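Local coordinates for protein Amy13K (Eubacterium rectale DSM 17629, PDB 6B3P) that binds starch-derived maltooligosaccharides through two family 26 carbohydrate-binding modules, and is thought to let a surface-anchored alpha-amylase hold its starch substrate, at residues W99-L108 with V182-G193. Sequence-based numbering, arbitrary orientation.
Sequences WKYVTTIHYL and VTSTSTELWVTG. With EDO (1,2-ethanediol), chain J.
His-106 and Glu-188 meet through different first torsions: CG of His-106 lies anti to the carbonyl carbon, beside the backbone N (chi1 -53°), while CG of Glu-188 stands anti to its N and the extended chain brings its carboxylate to the ring edge. NE2 of His-106 donates to OE2 of Glu-188 over 2.8 Å, in the ring plane and onto the anti lone pair, although ring and carboxylate planes are turned 55° apart. ND1 is hydrogen-bonded to Asp-152, so carboxylates hold both ring nitrogens and fix the ring's rotation. Alongside, CD2 of His-106 sits over one face of Trp-190, 3.2 Å from its NE1. On the other face of the sheet, the Tyr-107 ring passes Val-191 to reach Gly-193: CD1 packs 3.9 Å from CG1 of Val-191, and OH donates to O of Gly-193 at 2.5 Å. A phenylalanine in place of Tyr-107 would lack the hydroxyl and is likely to leave the Gly-193 carbonyl without this donor. CG2 of Ile-105 and CG2 of Val-191 touch at 3.8 Å. The strands pair in parallel through backbone hydrogen bonds, among them His-106 N to Leu-189 O (2.9 Å). Toward Thr-185 the pairing gives way to a turn, where a water links Thr-103 OG1, Ser-184 O and Thr-187 N, and CG2 of Thr-185 makes a CH-pi contact with Tyr-101, 4.0 Å from the ring centroid. Thr-185 OG1 is hydrogen-bonded to Glu-84 and Ser-186 OG to His-48, tying this end to the first module. Within the second module's beta-sandwich, strand 101-108 lies between 150-157 and 188-192, with 199-201 on the far side of 188-192; Ile-105, Leu-189 and Val-191 face strands 163-168 and 178-180 of the opposing sheet.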
ATOM      1  N   TRP A  99      11.819  -3.612   9.691  1.00 29.67           N
ATOM      2  CA  TRP A  99      10.886  -3.282   8.613  1.00 28.38           C
ATOM      3  C   TRP A  99      11.152  -1.882   8.065  1.00 26.81           C
ATOM      4  O   TRP A  99      11.468  -0.959   8.818  1.00 28.16           O
ATOM      5  CB  TRP A  99       9.437  -3.376   9.093  1.00 29.35           C
ATOM      6  CG  TRP A  99       8.926  -4.781   9.253  1.00 32.71           C
ATOM      7  CD1 TRP A  99       9.543  -5.811   9.905  1.00 33.23           C
ATOM      8  CD2 TRP A  99       7.684  -5.305   8.762  1.00 29.74           C
ATOM      9  NE1 TRP A  99       8.763  -6.942   9.849  1.00 36.01           N
ATOM     10  CE2 TRP A  99       7.617  -6.657   9.154  1.00 33.81           C
ATOM     11  CE3 TRP A  99       6.622  -4.761   8.032  1.00 29.39           C
ATOM     12  CZ2 TRP A  99       6.531  -7.474   8.838  1.00 31.54           C
ATOM     13  CZ3 TRP A  99       5.546  -5.575   7.716  1.00 30.54           C
ATOM     14  CH2 TRP A  99       5.508  -6.915   8.122  1.00 31.11           C
ATOM     15  N   LYS A 100      11.027  -1.740   6.748  1.00 34.06           N
ATOM     16  CA  LYS A 100      11.129  -0.443   6.084  1.00 32.06           C
ATOM     17  C   LYS A 100       9.764  -0.003   5.570  1.00 31.81           C
ATOM     18  O   LYS A 100       8.814  -0.789   5.556  1.00 26.75           O
ATOM     19  CB  LYS A 100      12.114  -0.498   4.916  1.00 31.22           C
ATOM     20  CG  LYS A 100      13.476  -1.057   5.255  1.00 36.13           C
ATOM     21  CD  LYS A 100      14.320  -0.048   6.004  1.00 50.63           C
ATOM     22  CE  LYS A 100      15.757  -0.528   6.144  1.00 50.36           C
ATOM     23  NZ  LYS A 100      16.392  -0.808   4.823  1.00 48.35           N
ATOM     24  N   TYR A 101       9.680   1.251   5.139  1.00 33.97           N
ATOM     25  CA  TYR A 101       8.479   1.764   4.492  1.00 30.02           C
ATOM     26  C   TYR A 101       8.647   1.706   2.986  1.00 29.30           C
ATOM     27  O   TYR A 101       9.390   2.494   2.401  1.00 31.72           O
ATOM     28  CB  TYR A 101       8.188   3.188   4.954  1.00 28.01           C
ATOM     29  CG  TYR A 101       7.786   3.237   6.402  1.00 29.22           C
ATOM     30  CD1 TYR A 101       8.736   3.387   7.399  1.00 27.63           C
ATOM     31  CD2 TYR A 101       6.457   3.102   6.775  1.00 31.42           C
ATOM     32  CE1 TYR A 101       8.375   3.419   8.726  1.00 29.03           C
ATOM     33  CE2 TYR A 101       6.084   3.129   8.101  1.00 26.38           C
ATOM     34  CZ  TYR A 101       7.048   3.285   9.074  1.00 31.82           C
ATOM     35  OH  TYR A 101       6.684   3.318  10.399  1.00 37.60           O
ATOM     36  N   VAL A 102       7.945   0.763   2.371  1.00 28.86           N
ATOM     37  CA  VAL A 102       8.076   0.494   0.945  1.00 31.83           C
ATOM     38  C   VAL A 102       6.842   0.988   0.208  1.00 36.83           C
ATOM     39  O   VAL A 102       5.767   0.393   0.302  1.00 33.25           O
ATOM     40  CB  VAL A 102       8.271  -1.008   0.674  1.00 29.77           C
ATOM     41  CG1 VAL A 102       8.543  -1.257  -0.805  1.00 33.45           C
ATOM     42  CG2 VAL A 102       9.404  -1.550   1.522  1.00 37.51           C
ATOM     43  N   THR A 103       7.011   2.081  -0.530  1.00 29.17           N
ATOM     44  CA  THR A 103       5.912   2.706  -1.248  1.00 29.38           C
ATOM     45  C   THR A 103       6.006   2.382  -2.733  1.00 31.36           C
ATOM     46  O   THR A 103       6.986   2.722  -3.396  1.00 32.82           O
ATOM     47  CB  THR A 103       5.907   4.232  -1.044  1.00 30.23           C
ATOM     48  OG1 THR A 103       5.933   4.525   0.361  1.00 31.77           O
ATOM     49  CG2 THR A 103       4.663   4.856  -1.659  1.00 27.95           C
ATOM     50  N   THR A 104       4.977   1.709  -3.240  1.00 31.31           N
ATOM     51  CA  THR A 104       4.915   1.305  -4.641  1.00 31.85           C
ATOM     52  C   THR A 104       3.908   2.167  -5.389  1.00 33.35           C
ATOM     53  O   THR A 104       2.759   2.290  -4.969  1.00 32.65           O
ATOM     54  CB  THR A 104       4.520  -0.179  -4.782  1.00 39.48           C
ATOM     55  OG1 THR A 104       5.428  -0.989  -4.026  1.00 32.39           O
ATOM     56  CG2 THR A 104       4.539  -0.617  -6.248  1.00 38.27           C
ATOM     57  N   ILE A 105       4.344   2.763  -6.494  1.00 36.06           N
ATOM     58  CA  ILE A 105       3.476   3.624  -7.291  1.00 39.46           C
ATOM     59  C   ILE A 105       3.442   3.159  -8.743  1.00 34.22           C
ATOM     60  O   ILE A 105       4.481   3.064  -9.401  1.00 36.93           O
ATOM     61  CB  ILE A 105       3.933   5.095  -7.233  1.00 36.18           C
ATOM     62  CG1 ILE A 105       4.076   5.552  -5.779  1.00 34.50           C
ATOM     63  CG2 ILE A 105       2.936   5.990  -7.963  1.00 37.37           C
ATOM     64  CD1 ILE A 105       4.803   6.873  -5.610  1.00 36.16           C
ATOM     65  N   HIS A 106       2.237   2.871  -9.226  1.00 32.73           N
ATOM     66  CA  HIS A 106       2.024   2.428 -10.598  1.00 39.71           C
ATOM     67  C   HIS A 106       1.533   3.586 -11.459  1.00 37.53           C
ATOM     68  O   HIS A 106       0.607   4.300 -11.071  1.00 36.79           O
ATOM     69  CB  HIS A 106       1.007   1.285 -10.645  1.00 41.51           C
ATOM     70  CG  HIS A 106       1.331   0.145  -9.730  1.00 45.48           C
ATOM     71  ND1 HIS A 106       2.426  -0.671  -9.916  1.00 40.04           N
ATOM     72  CD2 HIS A 106       0.699  -0.321  -8.627  1.00 36.27           C
ATOM     73  CE1 HIS A 106       2.457  -1.587  -8.966  1.00 43.59           C
ATOM     74  NE2 HIS A 106       1.419  -1.397  -8.171  1.00 40.46           N
ATOM     75  N   TYR A 107       2.154   3.772 -12.620  1.00 39.33           N
ATOM     76  CA  TYR A 107       1.717   4.796 -13.563  1.00 43.95           C
ATOM     77  C   TYR A 107       1.315   4.203 -14.907  1.00 42.07           C
ATOM     78  O   TYR A 107       2.051   3.413 -15.497  1.00 42.08           O
ATOM     79  CB  TYR A 107       2.809   5.837 -13.784  1.00 46.77           C
ATOM     80  CG  TYR A 107       2.380   6.926 -14.737  1.00 46.57           C
ATOM     81  CD1 TYR A 107       1.348   7.793 -14.405  1.00 43.58           C
ATOM     82  CD2 TYR A 107       2.996   7.081 -15.973  1.00 47.42           C
ATOM     83  CE1 TYR A 107       0.942   8.788 -15.273  1.00 44.23           C
ATOM     84  CE2 TYR A 107       2.599   8.074 -16.848  1.00 47.51           C
ATOM     85  CZ  TYR A 107       1.571   8.924 -16.493  1.00 49.18           C
ATOM     86  OH  TYR A 107       1.174   9.914 -17.360  1.00 52.40           O
ATOM     87  N   LEU A 108       0.145   4.610 -15.385  1.00 46.60           N
ATOM     88  CA  LEU A 108      -0.364   4.171 -16.676  1.00 50.25           C
ATOM     89  C   LEU A 108       0.077   5.120 -17.782  1.00 47.62           C
ATOM     90  O   LEU A 108      -0.496   6.196 -17.951  1.00 43.60           O
ATOM     91  CB  LEU A 108      -1.888   4.088 -16.645  1.00 50.79           C
ATOM     92  CG  LEU A 108      -2.577   3.731 -17.962  1.00 48.77           C
ATOM     93  CD1 LEU A 108      -2.150   2.358 -18.441  1.00 48.66           C
ATOM     94  CD2 LEU A 108      -4.078   3.795 -17.779  1.00 42.28           C
ATOM     95  N   VAL A 182       2.294   8.451   2.873  1.00 31.81           N
ATOM     96  CA  VAL A 182       2.682   7.112   3.308  1.00 24.15           C
ATOM     97  C   VAL A 182       1.862   6.738   4.539  1.00 25.63           C
ATOM     98  O   VAL A 182       2.046   7.307   5.614  1.00 32.53           O
ATOM     99  CB  VAL A 182       4.194   7.027   3.619  1.00 26.90           C
ATOM    100  CG1 VAL A 182       4.581   5.611   4.028  1.00 31.68           C
ATOM    101  CG2 VAL A 182       5.010   7.472   2.405  1.00 29.16           C
ATOM    102  N   THR A 183       0.955   5.780   4.365  1.00 24.30           N
ATOM    103  CA  THR A 183      -0.000   5.402   5.403  1.00 26.37           C
ATOM    104  C   THR A 183       0.336   4.057   6.040  1.00 27.96           C
ATOM    105  O   THR A 183      -0.346   3.615   6.965  1.00 27.03           O
ATOM    106  CB  THR A 183      -1.430   5.339   4.832  1.00 25.78           C
ATOM    107  OG1 THR A 183      -1.453   4.470   3.692  1.00 29.76           O
ATOM    108  CG2 THR A 183      -1.898   6.730   4.420  1.00 35.35           C
ATOM    109  N   SER A 184       1.385   3.407   5.547  1.00 26.75           N
ATOM    110  CA  SER A 184       1.800   2.112   6.076  1.00 24.30           C
ATOM    111  C   SER A 184       3.152   1.712   5.502  1.00 30.82           C
ATOM    112  O   SER A 184       3.699   2.406   4.645  1.00 26.72           O
ATOM    113  CB  SER A 184       0.761   1.041   5.752  1.00 27.52           C
ATOM    114  OG  SER A 184       0.892   0.598   4.413  1.00 28.91           O
ATOM    115  N   THR A 185       3.682   0.585   5.970  1.00 25.90           N
ATOM    116  CA  THR A 185       4.968   0.083   5.496  1.00 25.72           C
ATOM    117  C   THR A 185       4.886  -0.504   4.084  1.00 24.64           C
ATOM    118  O   THR A 185       5.911  -0.830   3.484  1.00 27.81           O
ATOM    119  CB  THR A 185       5.528  -0.995   6.445  1.00 27.61           C
ATOM    120  OG1 THR A 185       4.544  -2.018   6.648  1.00 25.71           O
ATOM    121  CG2 THR A 185       5.901  -0.389   7.788  1.00 23.64           C
ATOM    122  N   SER A 186       3.672  -0.647   3.564  1.00 24.30           N
ATOM    123  CA  SER A 186       3.471  -1.179   2.216  1.00 28.25           C
ATOM    124  C   SER A 186       2.388  -0.394   1.475  1.00 32.32           C
ATOM    125  O   SER A 186       1.416  -0.964   0.977  1.00 28.46           O
ATOM    126  CB  SER A 186       3.106  -2.662   2.276  1.00 32.49           C
ATOM    127  OG  SER A 186       1.939  -2.867   3.055  1.00 28.69           O
ATOM    128  N   THR A 187       2.571   0.920   1.403  1.00 29.80           N
ATOM    129  CA  THR A 187       1.625   1.798   0.724  1.00 30.41           C
ATOM    130  C   THR A 187       1.698   1.594  -0.786  1.00 29.00           C
ATOM    131  O   THR A 187       2.786   1.532  -1.359  1.00 27.22           O
ATOM    132  CB  THR A 187       1.898   3.278   1.055  1.00 28.88           C
ATOM    133  OG1 THR A 187       1.813   3.477   2.469  1.00 27.88           O
ATOM    134  CG2 THR A 187       0.897   4.198   0.353  1.00 32.62           C
ATOM    135  N   GLU A 188       0.535   1.496  -1.422  1.00 27.77           N
ATOM    136  CA  GLU A 188       0.459   1.277  -2.860  1.00 32.84           C
ATOM    137  C   GLU A 188      -0.507   2.267  -3.512  1.00 31.22           C
ATOM    138  O   GLU A 188      -1.608   2.493  -3.009  1.00 32.80           O
ATOM    139  CB  GLU A 188       0.026  -0.159  -3.158  1.00 37.13           C
ATOM    140  CG  GLU A 188       0.138  -0.548  -4.626  1.00 41.65           C
ATOM    141  CD  GLU A 188      -0.170  -2.012  -4.867  1.00 47.63           C
ATOM    142  OE1 GLU A 188      -0.823  -2.635  -4.004  1.00 50.89           O
ATOM    143  OE2 GLU A 188       0.244  -2.541  -5.920  1.00 51.02           O
ATOM    144  N   LEU A 189      -0.084   2.849  -4.631  1.00 38.70           N
ATOM    145  CA  LEU A 189      -0.890   3.835  -5.348  1.00 37.86           C
ATOM    146  C   LEU A 189      -0.908   3.568  -6.852  1.00 33.69           C
ATOM    147  O   LEU A 189       0.007   2.949  -7.392  1.00 35.08           O
ATOM    148  CB  LEU A 189      -0.357   5.245  -5.090  1.00 37.15           C
ATOM    149  CG  LEU A 189      -0.338   5.714  -3.635  1.00 41.44           C
ATOM    150  CD1 LEU A 189       0.479   6.988  -3.508  1.00 40.76           C
ATOM    151  CD2 LEU A 189      -1.752   5.931  -3.123  1.00 36.98           C
ATOM    152  N   TRP A 190      -1.964   4.038  -7.512  1.00 39.20           N
ATOM    153  CA  TRP A 190      -2.090   3.959  -8.965  1.00 41.19           C
ATOM    154  C   TRP A 190      -2.336   5.355  -9.528  1.00 35.80           C
ATOM    155  O   TRP A 190      -3.182   6.091  -9.020  1.00 37.38           O
ATOM    156  CB  TRP A 190      -3.231   3.022  -9.362  1.00 45.80           C
ATOM    157  CG  TRP A 190      -2.990   1.589  -9.014  1.00 40.49           C
ATOM    158  CD1 TRP A 190      -2.503   0.617  -9.838  1.00 44.70           C
ATOM    159  CD2 TRP A 190      -3.229   0.960  -7.750  1.00 42.44           C
ATOM    160  NE1 TRP A 190      -2.423  -0.578  -9.165  1.00 47.83           N
ATOM    161  CE2 TRP A 190      -2.864  -0.394  -7.881  1.00 50.53           C
ATOM    162  CE3 TRP A 190      -3.717   1.411  -6.519  1.00 43.29           C
ATOM    163  CZ2 TRP A 190      -2.968  -1.302  -6.829  1.00 46.39           C
ATOM    164  CZ3 TRP A 190      -3.822   0.507  -5.475  1.00 43.84           C
ATOM    165  CH2 TRP A 190      -3.449  -0.832  -5.637  1.00 39.57           C
ATOM    166  N   VAL A 191      -1.601   5.714 -10.578  1.00 39.02           N
ATOM    167  CA  VAL A 191      -1.705   7.048 -11.164  1.00 45.32           C
ATOM    168  C   VAL A 191      -1.992   6.983 -12.662  1.00 38.54           C
ATOM    169  O   VAL A 191      -1.413   6.170 -13.383  1.00 38.80           O
ATOM    170  CB  VAL A 191      -0.417   7.865 -10.931  1.00 41.24           C
ATOM    171  CG1 VAL A 191      -0.592   9.302 -11.419  1.00 44.87           C
ATOM    172  CG2 VAL A 191      -0.038   7.850  -9.454  1.00 42.88           C
ATOM    173  N   THR A 192      -2.901   7.843 -13.112  1.00 47.47           N
ATOM    174  CA  THR A 192      -3.218   7.976 -14.530  1.00 52.79           C
ATOM    175  C   THR A 192      -3.272   9.442 -14.939  1.00 51.46           C
ATOM    176  O   THR A 192      -3.515  10.319 -14.110  1.00 45.33           O
ATOM    177  CB  THR A 192      -4.570   7.324 -14.876  1.00 49.80           C
ATOM    178  OG1 THR A 192      -5.617   7.974 -14.144  1.00 50.35           O
ATOM    179  CG2 THR A 192      -4.558   5.843 -14.537  1.00 47.51           C
ATOM    180  N   GLY A 193      -3.047   9.699 -16.223  1.00 54.74           N
ATOM    181  CA  GLY A 193      -3.214  11.028 -16.778  1.00 54.89           C
ATOM    182  C   GLY A 193      -1.920  11.804 -16.890  1.00 56.97           C
ATOM    183  O   GLY A 193      -0.837  11.272 -16.648  1.00 46.10           O
TER
HETATM  184  C1  EDO J 411      11.674  -4.882   3.421  1.00 56.61           C
HETATM  185  O1  EDO J 411      11.775  -4.084   4.609  1.00 51.69           O
HETATM  186  C2  EDO J 411      12.018  -4.028   2.206  1.00 58.63           C
HETATM  187  O2  EDO J 411      13.367  -3.555   2.285  1.00 68.17           O
HETATM  188  O   HOH W   1       4.976   2.327   2.238  1.00 29.37           O
HETATM  189  O   HOH W   2      -2.771   7.569 -18.049  1.00 49.93           O